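Local coordinates for protein proto-oncogene vav (Homo sapiens, PDB 6NEW) that probably works as a guanine nucleotide exchange factor that activates Rho-family GTPases such as Rac, using a RhoGEF domain alongside PH and zinc-binding C1 domains, at residues E188-T193 against N201-L206; R301-G306 against S314-L319; H362-F367 against G405-C410. All blocks are in the same frame, centred on the assembly; numbering follows the deposited sequence.

Contact 1: E188-T193 against N201-L206; sequences ELVKHT and NLRLAL
Thr-193 OG1, the atom of this residue that lies nearest Leu-202, makes the shortest polar bond here, donating to Leu-189 O at 2.7 Å. The hydroxyl sits above the carbonyl plane, 37° out of it, with a C=O...O angle of 140°, so it folds back over the last turn of helix 182-191. Leu-189 O also takes a weak bond from the backbone N of His-192, so one carbonyl at the helix end serves two donors. Thus held, Thr-193 faces the neighbouring helix, and OG1 lies 3.4 Å from Leu-202 CD1, the two side chains crossing at about a right angle.

Leu-202 spreads its branches over two partners. CD1 goes to Thr-193, while CD2 meets Leu-189 CD2 at 3.7 Å, methyl against methyl. Its CB is 3.7 Å from Val-190 CG2. Val-190 is the counterpart on the other helix, its CA only 6.1 Å from that of Leu-202. With CG1 anti to the backbone N (chi1 161°), the two methyls are split between neighbouring residues: CG1 packs on Arg-203 CG at 3.8 Å, and CG2 on Leu-202, with Leu-206 CD2 beyond at 4.4 Å. Arg-203 contributes its aliphatic stem, and its guanidinium has a long, weak ion pair with Glu-200.

The contact packs two consecutive helices of the RhoGEF domain, joined by a short connection, setting the end of helix 182-191 against an early part of the long helix 196-235. Leu-189 also reaches Ile-48 of helix 37-71, and Ala-205 touches Tyr-113 and Phe-116 of helix 112-119. No hydrogen bond spans the two segments, although Lys-199 NZ, on the same long helix, makes a weak one to Val-190 O; within the contact the helices are matched by branched aliphatic groups.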
loop_
_atom_site.group_PDB
_atom_site.type_symbol
_atom_site.label_atom_id
_atom_site.label_comp_id
_atom_site.label_asym_id
_atom_site.label_seq_id
_atom_site.Cartn_x
_atom_site.Cartn_y
_atom_site.Cartn_z
ATOM N N GLU A 188 -12.088 -15.846 13.546
ATOM C CA GLU A 188 -13.155 -16.381 14.379
ATOM C C GLU A 188 -13.250 -17.893 14.239
ATOM O O GLU A 188 -13.392 -18.588 15.240
ATOM C CB GLU A 188 -14.490 -15.689 14.044
ATOM C CG GLU A 188 -15.503 -15.721 15.180
ATOM C CD GLU A 188 -15.227 -14.906 16.433
ATOM O OE1 GLU A 188 -14.310 -14.051 16.423
ATOM O OE2 GLU A 188 -15.965 -15.107 17.425
ATOM N N LEU A 189 -13.146 -18.401 13.007
ATOM C CA LEU A 189 -13.194 -19.830 12.735
ATOM C C LEU A 189 -12.010 -20.563 13.405
ATOM O O LEU A 189 -12.202 -21.651 13.951
ATOM C CB LEU A 189 -13.251 -20.081 11.220
ATOM C CG LEU A 189 -13.340 -21.535 10.752
ATOM C CD1 LEU A 189 -14.619 -22.213 11.237
ATOM C CD2 LEU A 189 -13.225 -21.620 9.255
ATOM N N VAL A 190 -10.812 -19.941 13.403
ATOM C CA VAL A 190 -9.594 -20.456 14.041
ATOM C C VAL A 190 -9.822 -20.527 15.561
ATOM O O VAL A 190 -9.557 -21.566 16.168
ATOM C CB VAL A 190 -8.340 -19.615 13.652
ATOM C CG1 VAL A 190 -7.184 -19.818 14.628
ATOM C CG2 VAL A 190 -7.889 -19.932 12.233
ATOM N N LYS A 191 -10.368 -19.439 16.144
ATOM C CA LYS A 191 -10.714 -19.267 17.559
ATOM C C LYS A 191 -11.632 -20.396 18.097
ATOM O O LYS A 191 -11.550 -20.719 19.282
ATOM C CB LYS A 191 -11.373 -17.883 17.734
ATOM C CG LYS A 191 -11.668 -17.418 19.158
ATOM C CD LYS A 191 -12.364 -16.065 19.111
ATOM C CE LYS A 191 -12.757 -15.539 20.467
ATOM N NZ LYS A 191 -13.477 -14.246 20.344
ATOM N N HIS A 192 -12.465 -21.009 17.226
ATOM C CA HIS A 192 -13.408 -22.066 17.602
ATOM C C HIS A 192 -13.067 -23.472 17.087
ATOM O O HIS A 192 -13.842 -24.393 17.342
ATOM C CB HIS A 192 -14.848 -21.690 17.197
ATOM C CG HIS A 192 -15.348 -20.432 17.836
ATOM N ND1 HIS A 192 -15.992 -19.457 17.096
ATOM C CD2 HIS A 192 -15.269 -20.021 19.125
ATOM C CE1 HIS A 192 -16.290 -18.493 17.953
ATOM N NE2 HIS A 192 -15.870 -18.784 19.184
ATOM N N THR A 193 -11.922 -23.663 16.410
ATOM C CA THR A 193 -11.517 -24.991 15.939
ATOM C C THR A 193 -10.778 -25.719 17.076
ATOM O O THR A 193 -9.748 -25.229 17.545
ATOM C CB THR A 193 -10.733 -24.886 14.622
ATOM O OG1 THR A 193 -11.589 -24.305 13.637
ATOM C CG2 THR A 193 -10.219 -26.237 14.126
ATOM N N ASN A 201 -3.688 -25.714 10.356
ATOM C CA ASN A 201 -3.940 -25.603 8.925
ATOM C C ASN A 201 -4.794 -24.376 8.606
ATOM O O ASN A 201 -4.513 -23.694 7.627
ATOM C CB ASN A 201 -4.553 -26.890 8.374
ATOM C CG ASN A 201 -3.621 -28.084 8.373
ATOM O OD1 ASN A 201 -2.469 -28.029 8.825
ATOM N ND2 ASN A 201 -4.112 -29.205 7.875
ATOM N N LEU A 202 -5.775 -24.048 9.462
ATOM C CA LEU A 202 -6.615 -22.861 9.277
ATOM C C LEU A 202 -5.852 -21.582 9.574
ATOM O O LEU A 202 -6.150 -20.556 8.965
ATOM C CB LEU A 202 -7.900 -22.934 10.108
ATOM C CG LEU A 202 -9.030 -23.773 9.521
ATOM C CD1 LEU A 202 -9.942 -24.255 10.607
ATOM C CD2 LEU A 202 -9.832 -22.994 8.477
ATOM N N ARG A 203 -4.853 -21.645 10.488
ATOM C CA ARG A 203 -3.967 -20.529 10.838
ATOM C C ARG A 203 -3.139 -20.101 9.607
ATOM O O ARG A 203 -2.945 -18.901 9.407
ATOM C CB ARG A 203 -3.044 -20.895 12.007
ATOM C CG ARG A 203 -3.641 -20.602 13.378
ATOM C CD ARG A 203 -2.559 -20.461 14.432
ATOM N NE ARG A 203 -3.049 -20.753 15.782
ATOM C CZ ARG A 203 -2.826 -21.889 16.444
ATOM N NH1 ARG A 203 -3.298 -22.049 17.674
ATOM N NH2 ARG A 203 -2.127 -22.870 15.884
ATOM N N LEU A 204 -2.702 -21.082 8.757
ATOM C CA LEU A 204 -1.945 -20.832 7.519
ATOM C C LEU A 204 -2.798 -20.024 6.527
ATOM O O LEU A 204 -2.280 -19.093 5.896
ATOM C CB LEU A 204 -1.466 -22.131 6.842
ATOM C CG LEU A 204 -0.614 -23.129 7.632
ATOM C CD1 LEU A 204 -0.385 -24.388 6.819
ATOM C CD2 LEU A 204 0.733 -22.534 8.052
ATOM N N ALA A 205 -4.102 -20.364 6.412
ATOM C CA ALA A 205 -5.061 -19.652 5.559
ATOM C C ALA A 205 -5.322 -18.253 6.128
ATOM O O ALA A 205 -5.456 -17.299 5.358
ATOM C CB ALA A 205 -6.370 -20.430 5.449
ATOM N N LEU A 206 -5.359 -18.128 7.480
ATOM C CA LEU A 206 -5.544 -16.838 8.157
ATOM C C LEU A 206 -4.339 -15.923 7.834
ATOM O O LEU A 206 -4.533 -14.744 7.528
ATOM C CB LEU A 206 -5.717 -17.017 9.681
ATOM C CG LEU A 206 -5.668 -15.756 10.562
ATOM C CD1 LEU A 206 -6.756 -14.778 10.201
ATOM C CD2 LEU A 206 -5.765 -16.104 12.035
#

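Contact 2: R301-G306 against S314-L319; sequences RDDSSG and SHMFLL
Leu-318 N donates to Arg-301 O at 2.7 Å with an N-H...O angle of 173°, and Arg-301 N returns a bond to Leu-318 O at 3.0 Å and 166°. This reciprocal pair is an antiparallel, hydrogen-bonded one, and it ties edge strand 298-302 to strand 315-321 in the PH-domain sheet. Toward Gly-306 the regular strand pairing stops, though the backbones stay close, and water bridges them: water 1 accepts from Gly-306 N and from Met-316 N, each at 2.9 Å, and donates to Asp-303 O, while water 2 donates to both Ser-305 OG and Ser-314 O. Two acceptors, Asp-303 O and Met-316 O, stand only 3.0 Å apart, and Lys-338 NZ bonds both while also forming a salt bridge with Asp-302 OD1. Within the turn, Ser-305 OG donates to the syn lone pair of Asp-303 OD1 at 2.6 Å. Met-316, bent at chi3 (55°), brings CE to 3.3 Å from Asp-303 OD1. An alanine replacing Asp-303 would probably leave the Ser-305 hydroxyl without this acceptor and bare one side of the Met-316 methyl. Phe-317 lies on the sheet face covered by helix 335-352, where its ring meets Phe-345. Leu-318 points to the other face, its CD1 4.1 Å from Arg-301 CB.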
loop_
_atom_site.group_PDB
_atom_site.type_symbol
_atom_site.label_atom_id
_atom_site.label_comp_id
_atom_site.label_asym_id
_atom_site.label_seq_id
_atom_site.Cartn_x
_atom_site.Cartn_y
_atom_site.Cartn_z
ATOM N N ARG A 301 24.721 14.483 12.476
ATOM C CA ARG A 301 25.266 14.730 13.808
ATOM C C ARG A 301 24.512 15.866 14.441
ATOM O O ARG A 301 24.464 16.957 13.877
ATOM C CB ARG A 301 26.772 15.063 13.762
ATOM C CG ARG A 301 27.664 13.923 13.298
ATOM C CD ARG A 301 27.493 12.658 14.144
ATOM N NE ARG A 301 28.672 11.814 14.051
ATOM C CZ ARG A 301 28.899 10.918 13.090
ATOM N NH1 ARG A 301 30.022 10.212 13.082
ATOM N NH2 ARG A 301 27.986 10.707 12.150
ATOM N N ASP A 302 23.914 15.610 15.603
ATOM C CA ASP A 302 23.157 16.607 16.343
ATOM C C ASP A 302 24.041 17.740 16.877
ATOM O O ASP A 302 25.237 17.554 17.099
ATOM C CB ASP A 302 22.351 15.966 17.507
ATOM C CG ASP A 302 21.450 16.959 18.263
ATOM O OD1 ASP A 302 20.935 17.903 17.624
ATOM O OD2 ASP A 302 21.321 16.826 19.500
ATOM N N ASP A 303 23.443 18.918 17.051
ATOM C CA ASP A 303 24.102 20.064 17.644
ATOM C C ASP A 303 23.174 20.710 18.691
ATOM O O ASP A 303 22.141 21.278 18.345
ATOM C CB ASP A 303 24.619 21.047 16.587
ATOM C CG ASP A 303 25.156 22.309 17.205
ATOM O OD1 ASP A 303 24.363 23.231 17.435
ATOM O OD2 ASP A 303 26.361 22.357 17.495
ATOM N N SER A 304 23.547 20.613 19.961
ATOM C CA SER A 304 22.750 21.138 21.070
ATOM C C SER A 304 22.882 22.652 21.341
ATOM O O SER A 304 22.125 23.164 22.171
ATOM C CB SER A 304 23.047 20.352 22.338
ATOM O OG SER A 304 22.704 18.992 22.129
ATOM N N SER A 305 23.795 23.368 20.634
ATOM C CA SER A 305 24.046 24.806 20.815
ATOM C C SER A 305 22.790 25.689 20.806
ATOM O O SER A 305 22.729 26.608 21.614
ATOM C CB SER A 305 25.071 25.334 19.812
ATOM O OG SER A 305 24.525 25.629 18.534
ATOM N N GLY A 306 21.827 25.384 19.926
ATOM C CA GLY A 306 20.571 26.115 19.789
ATOM C C GLY A 306 19.584 25.934 20.927
ATOM O O GLY A 306 18.697 26.780 21.094
ATOM N N SER A 314 17.963 29.149 15.225
ATOM C CA SER A 314 19.220 28.744 15.865
ATOM C C SER A 314 19.319 27.214 16.030
ATOM O O SER A 314 20.369 26.699 16.423
ATOM C CB SER A 314 19.369 29.423 17.225
ATOM O OG SER A 314 18.489 28.855 18.182
ATOM N N HIS A 315 18.235 26.501 15.732
ATOM C CA HIS A 315 18.172 25.062 15.886
ATOM C C HIS A 315 18.826 24.334 14.718
ATOM O O HIS A 315 18.307 24.336 13.599
ATOM C CB HIS A 315 16.732 24.636 16.131
ATOM C CG HIS A 315 16.077 25.458 17.187
ATOM N ND1 HIS A 315 15.343 26.589 16.866
ATOM C CD2 HIS A 315 16.132 25.335 18.530
ATOM C CE1 HIS A 315 14.932 27.084 18.019
ATOM N NE2 HIS A 315 15.394 26.371 19.050
ATOM N N MET A 316 19.996 23.738 14.993
ATOM C CA MET A 316 20.790 23.057 13.991
ATOM C C MET A 316 21.206 21.608 14.314
ATOM O O MET A 316 21.259 21.186 15.461
ATOM C CB MET A 316 22.046 23.899 13.668
ATOM C CG MET A 316 23.213 23.046 13.198
ATOM S SD MET A 316 24.837 23.741 12.911
ATOM C CE MET A 316 25.169 24.535 14.505
ATOM N N PHE A 317 21.519 20.874 13.244
ATOM C CA PHE A 317 22.164 19.584 13.164
ATOM C C PHE A 317 23.029 19.655 11.926
ATOM O O PHE A 317 22.804 20.509 11.053
ATOM C CB PHE A 317 21.218 18.389 13.183
ATOM C CG PHE A 317 20.217 18.198 12.074
ATOM C CD1 PHE A 317 20.570 17.537 10.896
ATOM C CD2 PHE A 317 18.885 18.562 12.252
ATOM C CE1 PHE A 317 19.623 17.311 9.889
ATOM C CE2 PHE A 317 17.936 18.319 11.255
ATOM C CZ PHE A 317 18.315 17.720 10.072
ATOM N N LEU A 318 24.060 18.803 11.887
ATOM C CA LEU A 318 25.034 18.704 10.805
ATOM C C LEU A 318 24.724 17.527 9.909
ATOM O O LEU A 318 24.241 16.499 10.372
ATOM C CB LEU A 318 26.462 18.549 11.381
ATOM C CG LEU A 318 26.878 19.518 12.508
ATOM C CD1 LEU A 318 28.042 18.935 13.324
ATOM C CD2 LEU A 318 27.244 20.887 11.945
ATOM N N LEU A 319 24.998 17.693 8.622
ATOM C CA LEU A 319 24.823 16.693 7.582
ATOM C C LEU A 319 26.191 16.624 6.904
ATOM O O LEU A 319 26.573 17.532 6.166
ATOM C CB LEU A 319 23.677 17.096 6.620
ATOM C CG LEU A 319 23.440 16.176 5.394
ATOM C CD1 LEU A 319 22.946 14.801 5.812
ATOM C CD2 LEU A 319 22.447 16.788 4.447
HETATM O O HOH W 1 21.076 23.663 17.652
HETATM O O HOH W 2 22.863 27.496 17.128
#

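Contact 3: H362-F367 against G405-C410; sequences HDFQMF and GRVPPC. With ZN (zinc ion), chain C.
His-362 and Cys-410 bind the same zinc ion, ND1 at 2.1 Å and SG at 2.3 Å, and so join the two ends of the C1 domain. Cys-392 and Cys-395 complete this site of three cysteines and one histidine, one of two in the domain. Having SG anti to its backbone N (chi1 -162°) lets Cys-410 reach the metal while its CB remains beside the imidazole.

One hydrogen bond crosses the contact. His-362 NE2 donates to Pro-408 O at 2.9 Å, bent to 137° at the hydrogen; the oxygen lies in the ring plane, whereas the nitrogen stands above the plane of the carbonyl. With zinc on ND1 and this carbonyl on NE2, both ring nitrogens are engaged and the ring's rotation is fixed. The second-shell carbonyl would probably also polarise the ring toward the metal.

Both faces of the imidazole are packed. Cys-410 CB makes a CH-pi contact, 3.8 Å from the ring centroid and 28° off the normal. On the opposite face Phe-364 CZ sits 3.8 Å above the plane, toward the rim.

Val-407 completes the corner: CG2 makes the apolar contact with Phe-364 CZ at 3.8 Å, and CG1 lies 3.8 Å from His-362 NE2.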
loop_
_atom_site.group_PDB
_atom_site.type_symbol
_atom_site.label_atom_id
_atom_site.label_comp_id
_atom_site.label_asym_id
_atom_site.label_seq_id
_atom_site.Cartn_x
_atom_site.Cartn_y
_atom_site.Cartn_z
ATOM N N HIS A 362 25.216 -11.250 2.657
ATOM C CA HIS A 362 24.403 -10.469 1.731
ATOM C C HIS A 362 24.841 -9.008 1.635
ATOM O O HIS A 362 25.761 -8.558 2.331
ATOM C CB HIS A 362 22.928 -10.528 2.166
ATOM C CG HIS A 362 22.338 -11.907 2.220
ATOM N ND1 HIS A 362 22.060 -12.620 1.063
ATOM C CD2 HIS A 362 21.933 -12.630 3.292
ATOM C CE1 HIS A 362 21.500 -13.746 1.469
ATOM N NE2 HIS A 362 21.417 -13.804 2.803
ATOM N N ASP A 363 24.177 -8.290 0.726
ATOM C CA ASP A 363 24.262 -6.851 0.524
ATOM C C ASP A 363 22.871 -6.415 0.092
ATOM O O ASP A 363 22.579 -6.283 -1.104
ATOM C CB ASP A 363 25.368 -6.420 -0.466
ATOM C CG ASP A 363 25.561 -4.906 -0.535
ATOM O OD1 ASP A 363 25.149 -4.198 0.431
ATOM O OD2 ASP A 363 26.104 -4.424 -1.552
ATOM N N PHE A 364 21.988 -6.288 1.088
ATOM C CA PHE A 364 20.603 -5.920 0.854
ATOM C C PHE A 364 20.487 -4.452 0.586
ATOM O O PHE A 364 20.953 -3.632 1.379
ATOM C CB PHE A 364 19.691 -6.335 2.030
ATOM C CG PHE A 364 19.394 -7.817 2.101
ATOM C CD1 PHE A 364 18.565 -8.426 1.157
ATOM C CD2 PHE A 364 19.907 -8.596 3.132
ATOM C CE1 PHE A 364 18.250 -9.779 1.252
ATOM C CE2 PHE A 364 19.577 -9.947 3.235
ATOM C CZ PHE A 364 18.779 -10.537 2.280
ATOM N N GLN A 365 19.863 -4.123 -0.539
ATOM C CA GLN A 365 19.642 -2.742 -0.923
ATOM C C GLN A 365 18.193 -2.568 -1.259
ATOM O O GLN A 365 17.553 -3.542 -1.664
ATOM C CB GLN A 365 20.514 -2.343 -2.121
ATOM C CG GLN A 365 22.009 -2.228 -1.793
ATOM C CD GLN A 365 22.915 -2.216 -3.006
ATOM O OE1 GLN A 365 22.484 -2.094 -4.164
ATOM N NE2 GLN A 365 24.209 -2.348 -2.761
ATOM N N MET A 366 17.666 -1.331 -1.065
ATOM C CA MET A 366 16.297 -0.954 -1.389
ATOM C C MET A 366 16.006 -1.326 -2.831
ATOM O O MET A 366 16.759 -0.938 -3.726
ATOM C CB MET A 366 16.079 0.564 -1.213
ATOM C CG MET A 366 15.925 1.011 0.199
ATOM S SD MET A 366 15.738 2.811 0.365
ATOM C CE MET A 366 14.070 3.023 -0.196
ATOM N N PHE A 367 14.927 -2.082 -3.063
ATOM C CA PHE A 367 14.564 -2.501 -4.416
ATOM C C PHE A 367 13.077 -2.353 -4.731
ATOM O O PHE A 367 12.246 -2.596 -3.861
ATOM C CB PHE A 367 15.024 -3.939 -4.655
ATOM C CG PHE A 367 15.048 -4.364 -6.098
ATOM C CD1 PHE A 367 16.139 -4.068 -6.905
ATOM C CD2 PHE A 367 14.017 -5.135 -6.631
ATOM C CE1 PHE A 367 16.175 -4.496 -8.235
ATOM C CE2 PHE A 367 14.058 -5.576 -7.953
ATOM C CZ PHE A 367 15.130 -5.239 -8.753
ATOM N N GLY A 405 17.927 -10.315 8.591
ATOM C CA GLY A 405 18.767 -11.200 9.395
ATOM C C GLY A 405 18.373 -12.667 9.326
ATOM O O GLY A 405 19.191 -13.542 9.634
ATOM N N ARG A 406 17.132 -12.955 8.887
ATOM C CA ARG A 406 16.603 -14.317 8.812
ATOM C C ARG A 406 16.646 -14.984 7.425
ATOM O O ARG A 406 16.227 -16.146 7.311
ATOM C CB ARG A 406 15.171 -14.352 9.360
ATOM C CG ARG A 406 15.049 -14.138 10.876
ATOM C CD ARG A 406 13.594 -14.171 11.287
ATOM N NE ARG A 406 12.970 -15.470 10.986
ATOM C CZ ARG A 406 13.036 -16.558 11.756
ATOM N NH1 ARG A 406 13.720 -16.538 12.895
ATOM N NH2 ARG A 406 12.434 -17.678 11.380
ATOM N N VAL A 407 17.162 -14.289 6.389
ATOM C CA VAL A 407 17.271 -14.862 5.042
ATOM C C VAL A 407 18.439 -15.874 5.068
ATOM O O VAL A 407 19.482 -15.554 5.641
ATOM C CB VAL A 407 17.447 -13.766 3.949
ATOM C CG1 VAL A 407 17.643 -14.365 2.555
ATOM C CG2 VAL A 407 16.269 -12.807 3.939
ATOM N N PRO A 408 18.286 -17.096 4.497
ATOM C CA PRO A 408 19.414 -18.053 4.483
ATOM C C PRO A 408 20.697 -17.449 3.882
ATOM O O PRO A 408 20.581 -16.530 3.055
ATOM C CB PRO A 408 18.882 -19.213 3.632
ATOM C CG PRO A 408 17.400 -19.114 3.755
ATOM C CD PRO A 408 17.110 -17.652 3.793
ATOM N N PRO A 409 21.908 -17.940 4.281
ATOM C CA PRO A 409 23.166 -17.342 3.798
ATOM C C PRO A 409 23.291 -17.126 2.298
ATOM O O PRO A 409 22.686 -17.837 1.499
ATOM C CB PRO A 409 24.231 -18.308 4.314
ATOM C CG PRO A 409 23.657 -18.826 5.556
ATOM C CD PRO A 409 22.189 -18.999 5.272
ATOM N N CYS A 410 24.076 -16.109 1.938
ATOM C CA CYS A 410 24.310 -15.691 0.568
ATOM C C CYS A 410 25.086 -16.741 -0.227
ATOM O O CYS A 410 26.174 -17.150 0.185
ATOM C CB CYS A 410 25.012 -14.339 0.556
ATOM S SG CYS A 410 24.907 -13.463 -1.017
HETATM ZN ZN ZN C . 22.744 -12.596 -0.946
#

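The three contacts follow one another along the chain, each closing before the next opens, and each lies in a different domain: RhoGEF for contact 1, PH for contact 2, C1 for contact 3. None touches another. Contact 3 lies between the other two in distance terms, its centre about 32 Å from that of contact 1 and about 34 Å from that of contact 2, whereas those two centres are about 52 Å apart. Nearest atoms are about 13 Å apart for contacts 1 and 3, and about 15 Å for contacts 2 and 3. Of the three, only contact 3 holds a bound ligand, the zinc ion that its two segments share.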